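Local coordinates for protein N5-carboxyaminoimidazole ribonucleotide synthetase (Bacillus anthracis, PDB 3QFF) that probably catalyses the ATP-dependent carboxylation of aminoimidazole ribonucleotide with bicarbonate, forming N5-carboxyaminoimidazole ribonucleotide in purine biosynthesis, at residues A[216-221]-A[230-235]; A[224-229]-A[367-372]. All blocks are in the same frame, centred on the assembly; numbering follows the deposited sequence.

Contact 1 of 2, residues A[216-221]-A[230-235]; sequences ENIHVN and PARITE
Arg232 holds the carboxylate of Glu216 side-on, presenting NE and NH1 to one oxygen each. Glu216 CD lies at the edge of the guanidinium, in its plane, and the carboxylate is tilted 26° from that plane. Arg232 NE points almost straight at Glu216 OE1 over 3.0 Å, meeting it on the syn side, and this oxygen lies in the guanidinium plane. The second arm of the salt bridge is less regular: Arg232 NH1 reaches Glu216 OE2 at 2.9 Å from above the carboxylate plane. OE1 has another donor in the backbone N of Arg232, which comes to its anti side over 3.1 Å, and the two donors reach OE1 from opposite faces of that plane.

Torsions explain how one residue supplies both main-chain and side-chain donors. The Arg232 chain bends at chi3 (-67°), bringing NE to the oxygen its own amide already binds, while Glu216 runs out straight from strand 209-220. An arginine suits the place because its head group offers parallel N-H bonds, one for each carboxylate oxygen. Its backbone is the centre of an inverse gamma turn, where the chain leaves strand 223-229. At the base of the Glu216 side chain, the small methyl of Ala231 lets the backbones draw close: its CB packs against Glu216 CB at 3.7 Å. Ile218 CD1 adds a looser contact with Arg232 NH1.

Glu216 OE2 also pairs with Lys195, and Arg232 NH2 with Glu366 at the start of helix 365-374. With two basic partners, the buried carboxylate would be expected to stay ionised, and its three bonds to Arg232 tie the loop before helix 235-251 to strand 209-220 of the large antiparallel sheet.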
loop_
_atom_site.group_PDB
_atom_site.type_symbol
_atom_site.label_atom_id
_atom_site.label_comp_id
_atom_site.label_asym_id
_atom_site.label_seq_id
_atom_site.Cartn_x
_atom_site.Cartn_y
_atom_site.Cartn_z
ATOM N N GLU A 216 1.948 19.899 9.565
ATOM C CA GLU A 216 1.125 20.931 10.203
ATOM C C GLU A 216 -0.297 20.392 10.336
ATOM O O GLU A 216 -0.908 19.983 9.338
ATOM C CB GLU A 216 1.167 22.229 9.384
ATOM C CG GLU A 216 0.003 23.205 9.637
ATOM C CD GLU A 216 0.001 24.391 8.658
ATOM O OE1 GLU A 216 0.853 24.433 7.751
ATOM O OE2 GLU A 216 -0.862 25.284 8.796
ATOM N N ASN A 217 -0.826 20.401 11.562
ATOM C CA ASN A 217 -2.132 19.818 11.840
ATOM C C ASN A 217 -3.210 20.829 12.173
ATOM O O ASN A 217 -3.008 21.699 13.028
ATOM C CB ASN A 217 -2.017 18.805 12.975
ATOM C CG ASN A 217 -1.061 17.704 12.642
ATOM O OD1 ASN A 217 -1.038 17.219 11.514
ATOM N ND2 ASN A 217 -0.239 17.317 13.608
ATOM N N ILE A 218 -4.354 20.686 11.509
ATOM C CA ILE A 218 -5.500 21.556 11.744
ATOM C C ILE A 218 -6.615 20.772 12.439
ATOM O O ILE A 218 -7.165 19.812 11.874
ATOM C CB ILE A 218 -5.960 22.282 10.422
ATOM C CG1 ILE A 218 -4.777 23.065 9.823
ATOM C CG2 ILE A 218 -7.180 23.199 10.694
ATOM C CD1 ILE A 218 -5.085 23.937 8.595
ATOM N N HIS A 219 -6.910 21.163 13.682
ATOM C CA HIS A 219 -7.972 20.551 14.480
ATOM C C HIS A 219 -9.242 21.400 14.461
ATOM O O HIS A 219 -9.172 22.630 14.389
ATOM C CB HIS A 219 -7.525 20.325 15.928
ATOM C CG HIS A 219 -6.389 19.361 16.057
ATOM N ND1 HIS A 219 -5.073 19.749 15.933
ATOM C CD2 HIS A 219 -6.371 18.024 16.270
ATOM C CE1 HIS A 219 -4.292 18.690 16.072
ATOM N NE2 HIS A 219 -5.055 17.632 16.273
ATOM N N VAL A 220 -10.385 20.721 14.526
ATOM C CA VAL A 220 -11.714 21.338 14.558
ATOM C C VAL A 220 -12.577 20.503 15.496
ATOM O O VAL A 220 -12.687 19.290 15.320
ATOM C CB VAL A 220 -12.351 21.391 13.131
ATOM C CG1 VAL A 220 -13.883 21.566 13.192
ATOM C CG2 VAL A 220 -11.723 22.491 12.300
ATOM N N ASN A 221 -13.169 21.149 16.506
ATOM C CA ASN A 221 -13.918 20.457 17.572
ATOM C C ASN A 221 -13.105 19.385 18.285
ATOM O O ASN A 221 -13.639 18.330 18.635
ATOM C CB ASN A 221 -15.202 19.820 17.033
ATOM C CG ASN A 221 -16.264 20.835 16.712
ATOM O OD1 ASN A 221 -16.529 21.751 17.500
ATOM N ND2 ASN A 221 -16.893 20.679 15.554
ATOM N N PRO A 230 4.786 19.527 3.266
ATOM C CA PRO A 230 5.562 20.033 4.410
ATOM C C PRO A 230 4.771 21.040 5.240
ATOM O O PRO A 230 3.969 21.803 4.696
ATOM C CB PRO A 230 6.770 20.718 3.744
ATOM C CG PRO A 230 6.783 20.200 2.314
ATOM C CD PRO A 230 5.344 19.987 1.985
ATOM N N ALA A 231 4.951 20.999 6.557
ATOM C CA ALA A 231 4.342 22.007 7.435
ATOM C C ALA A 231 4.784 23.392 6.960
ATOM O O ALA A 231 5.924 23.569 6.542
ATOM C CB ALA A 231 4.760 21.776 8.895
ATOM N N ARG A 232 3.882 24.364 7.004
ATOM C CA ARG A 232 4.194 25.705 6.527
ATOM C C ARG A 232 4.918 26.512 7.620
ATOM O O ARG A 232 4.358 27.439 8.216
ATOM C CB ARG A 232 2.930 26.405 6.006
ATOM C CG ARG A 232 2.284 25.665 4.809
ATOM C CD ARG A 232 0.926 26.233 4.401
ATOM N NE ARG A 232 -0.093 26.024 5.425
ATOM C CZ ARG A 232 -1.330 26.527 5.387
ATOM N NH1 ARG A 232 -2.168 26.268 6.380
ATOM N NH2 ARG A 232 -1.737 27.283 4.362
ATOM N N ILE A 233 6.165 26.123 7.878
ATOM C CA ILE A 233 6.969 26.703 8.946
ATOM C C ILE A 233 8.397 26.920 8.450
ATOM O O ILE A 233 8.781 26.373 7.416
ATOM C CB ILE A 233 6.966 25.802 10.233
ATOM C CG1 ILE A 233 7.530 24.405 9.926
ATOM C CG2 ILE A 233 5.559 25.710 10.848
ATOM C CD1 ILE A 233 7.516 23.451 11.093
ATOM N N THR A 234 9.179 27.720 9.183
ATOM C CA THR A 234 10.573 27.980 8.815
ATOM C C THR A 234 11.415 26.712 8.880
ATOM O O THR A 234 11.081 25.762 9.606
ATOM C CB THR A 234 11.227 29.036 9.732
ATOM O OG1 THR A 234 11.319 28.521 11.069
ATOM C CG2 THR A 234 10.412 30.344 9.741
ATOM N N GLU A 235 12.519 26.705 8.136
ATOM C CA GLU A 235 13.457 25.593 8.174
ATOM C C GLU A 235 14.006 25.395 9.586
ATOM O O GLU A 235 14.430 24.299 9.937
ATOM C CB GLU A 235 14.606 25.821 7.187
ATOM C CG GLU A 235 15.295 24.540 6.710
ATOM C CD GLU A 235 14.351 23.630 5.941
ATOM O OE1 GLU A 235 14.220 22.440 6.322
ATOM O OE2 GLU A 235 13.716 24.110 4.971
#

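Contact 2 of 2, residues A[224-229]-A[367-372]; sequences LHESIV and VALEKA
Leu369 supplies the apolar part of the contact, its CD2 methyl reaching both Ile228 and Glu226 on the strand. The Ile228 and Leu369 side chains cross at about a right angle, and Ile228 CD1 comes to 4.1 Å from Leu369 CD2. In Ile228 the longer branch, CG1, stands beside the backbone N (chi1 -56°) and carries CD1 out to this methyl. Branched aliphatic residues suit the place: their methyls meet between strand and helix axes 10.7 Å apart, which run nearly antiparallel at 161°.

The carboxylate of Glu226 also touches carbon. Its OE1 lies 3.7 Å from Leu369 CD2, and its OE2 is 3.8 Å from Ala372 CB. Extended beyond CG, the Glu226 chain carries its acid group from the strand to the helix, where the short side chain of Ala372 leaves room for it.

The polar link is made by water. One molecule donates to Glu226 OE2 at 2.7 Å and to the carbonyl O of Leu369 at 2.8 Å, using both its hydrogens to join two acceptors that could not bond to each other.

In the backbone, Glu226 and His225 form a classic beta bulge, both facing Ile218 on the adjoining strand. Leu369 and Ala368 touch Val317 of strand 316-322, and Ala368 and Ala372 touch Ile360 of strand 354-361, so helix 365-374 packs across several strands of one sheet. The contact therefore joins strand to helix through methyl groups packed against each other and against a carboxylate, with one water supplying Glu226 OE2 with a donor in a mostly apolar setting.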
loop_
_atom_site.group_PDB
_atom_site.type_symbol
_atom_site.label_atom_id
_atom_site.label_comp_id
_atom_site.label_asym_id
_atom_site.label_seq_id
_atom_site.Cartn_x
_atom_site.Cartn_y
_atom_site.Cartn_z
ATOM N N LEU A 224 -8.911 15.957 14.565
ATOM C CA LEU A 224 -8.072 16.319 13.426
ATOM C C LEU A 224 -8.904 16.493 12.156
ATOM O O LEU A 224 -9.754 15.662 11.837
ATOM C CB LEU A 224 -6.942 15.298 13.209
ATOM C CG LEU A 224 -5.919 15.580 12.102
ATOM C CD1 LEU A 224 -5.154 16.895 12.348
ATOM C CD2 LEU A 224 -4.933 14.404 11.963
ATOM N N HIS A 225 -8.650 17.590 11.454
ATOM C CA HIS A 225 -9.330 17.898 10.199
ATOM C C HIS A 225 -8.366 17.639 9.036
ATOM O O HIS A 225 -8.632 16.776 8.201
ATOM C CB HIS A 225 -9.834 19.356 10.204
ATOM C CG HIS A 225 -10.290 19.861 8.867
ATOM N ND1 HIS A 225 -11.163 19.163 8.058
ATOM C CD2 HIS A 225 -10.010 21.012 8.210
ATOM C CE1 HIS A 225 -11.378 19.849 6.949
ATOM N NE2 HIS A 225 -10.694 20.977 7.017
ATOM N N GLU A 226 -7.255 18.379 9.019
ATOM C CA GLU A 226 -6.232 18.306 7.977
ATOM C C GLU A 226 -4.810 18.178 8.535
ATOM O O GLU A 226 -4.491 18.769 9.576
ATOM C CB GLU A 226 -6.287 19.544 7.084
ATOM C CG GLU A 226 -7.449 19.531 6.102
ATOM C CD GLU A 226 -7.609 20.835 5.332
ATOM O OE1 GLU A 226 -7.200 21.906 5.849
ATOM O OE2 GLU A 226 -8.157 20.781 4.208
ATOM N N SER A 227 -3.973 17.407 7.837
ATOM C CA SER A 227 -2.519 17.437 8.024
ATOM C C SER A 227 -1.859 17.897 6.732
ATOM O O SER A 227 -2.169 17.400 5.639
ATOM C CB SER A 227 -1.950 16.076 8.420
ATOM O OG SER A 227 -2.564 15.616 9.593
ATOM N N ILE A 228 -0.941 18.835 6.866
ATOM C CA ILE A 228 -0.330 19.464 5.711
ATOM C C ILE A 228 1.164 19.221 5.760
ATOM O O ILE A 228 1.803 19.524 6.762
ATOM C CB ILE A 228 -0.573 20.978 5.729
ATOM C CG1 ILE A 228 -2.073 21.303 5.810
ATOM C CG2 ILE A 228 0.100 21.630 4.530
ATOM C CD1 ILE A 228 -2.367 22.779 6.285
ATOM N N VAL A 229 1.718 18.695 4.672
ATOM C CA VAL A 229 3.117 18.320 4.628
ATOM C C VAL A 229 3.699 18.730 3.271
ATOM O O VAL A 229 3.186 18.313 2.231
ATOM C CB VAL A 229 3.294 16.795 4.834
ATOM C CG1 VAL A 229 4.730 16.460 5.221
ATOM C CG2 VAL A 229 2.318 16.273 5.892
ATOM N N VAL A 367 -2.713 24.474 -3.671
ATOM C CA VAL A 367 -3.625 23.916 -4.665
ATOM C C VAL A 367 -4.382 22.733 -4.055
ATOM O O VAL A 367 -5.595 22.603 -4.237
ATOM C CB VAL A 367 -2.862 23.519 -5.949
ATOM C CG1 VAL A 367 -3.776 22.802 -6.941
ATOM C CG2 VAL A 367 -2.247 24.768 -6.605
ATOM N N ALA A 368 -3.664 21.898 -3.297
ATOM C CA ALA A 368 -4.280 20.791 -2.564
ATOM C C ALA A 368 -5.296 21.287 -1.543
ATOM O O ALA A 368 -6.391 20.720 -1.412
ATOM C CB ALA A 368 -3.207 19.926 -1.890
ATOM N N LEU A 369 -4.941 22.348 -0.817
ATOM C CA LEU A 369 -5.883 22.955 0.130
ATOM C C LEU A 369 -7.149 23.433 -0.570
ATOM O O LEU A 369 -8.259 23.202 -0.087
ATOM C CB LEU A 369 -5.230 24.092 0.922
ATOM C CG LEU A 369 -4.259 23.650 2.027
ATOM C CD1 LEU A 369 -3.554 24.857 2.633
ATOM C CD2 LEU A 369 -4.977 22.848 3.095
ATOM N N GLU A 370 -6.969 24.069 -1.723
ATOM C CA GLU A 370 -8.090 24.575 -2.509
ATOM C C GLU A 370 -8.956 23.432 -3.023
ATOM O O GLU A 370 -10.193 23.523 -3.012
ATOM C CB GLU A 370 -7.572 25.421 -3.670
ATOM C CG GLU A 370 -8.380 26.680 -3.919
ATOM C CD GLU A 370 -8.256 27.174 -5.351
ATOM O OE1 GLU A 370 -8.437 26.350 -6.283
ATOM O OE2 GLU A 370 -7.986 28.384 -5.552
ATOM N N LYS A 371 -8.312 22.340 -3.439
ATOM C CA LYS A 371 -9.043 21.166 -3.900
ATOM C C LYS A 371 -10.041 20.652 -2.851
ATOM O O LYS A 371 -11.200 20.401 -3.175
ATOM C CB LYS A 371 -8.093 20.042 -4.340
ATOM C CG LYS A 371 -8.822 18.784 -4.831
ATOM C CD LYS A 371 -9.507 18.992 -6.194
ATOM C CE LYS A 371 -10.394 17.787 -6.506
ATOM N NZ LYS A 371 -11.205 17.956 -7.746
ATOM N N ALA A 372 -9.591 20.503 -1.608
ATOM C CA ALA A 372 -10.475 20.100 -0.510
ATOM C C ALA A 372 -11.667 21.053 -0.328
ATOM O O ALA A 372 -12.805 20.607 -0.205
ATOM C CB ALA A 372 -9.690 19.960 0.803
HETATM O O HOH W 1 -8.659 22.929 2.705
#

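In the fold
Contacts 1 and 2 have centres 10 Å apart, and each has one strand in the same antiparallel sheet, where strands 209-220 and 223-229 are neighbours. Ile218 joins them: its N and O probably hydrogen-bond to Glu226 O and His225 N, both at 2.7 Å. On the helix side, Arg232 NH2 of contact 1 packs 3.5 Å from Leu369 CD1 of contact 2, so helix 365-374 meets both the turn and the strand. Bound ADP lies beyond this region, about 9 Å from the Ile218 side chain and about 13 Å from that of Glu226. His219, on the same strand as Glu216, touches the nucleotide itself, so contact 1 lies nearer the bound ADP.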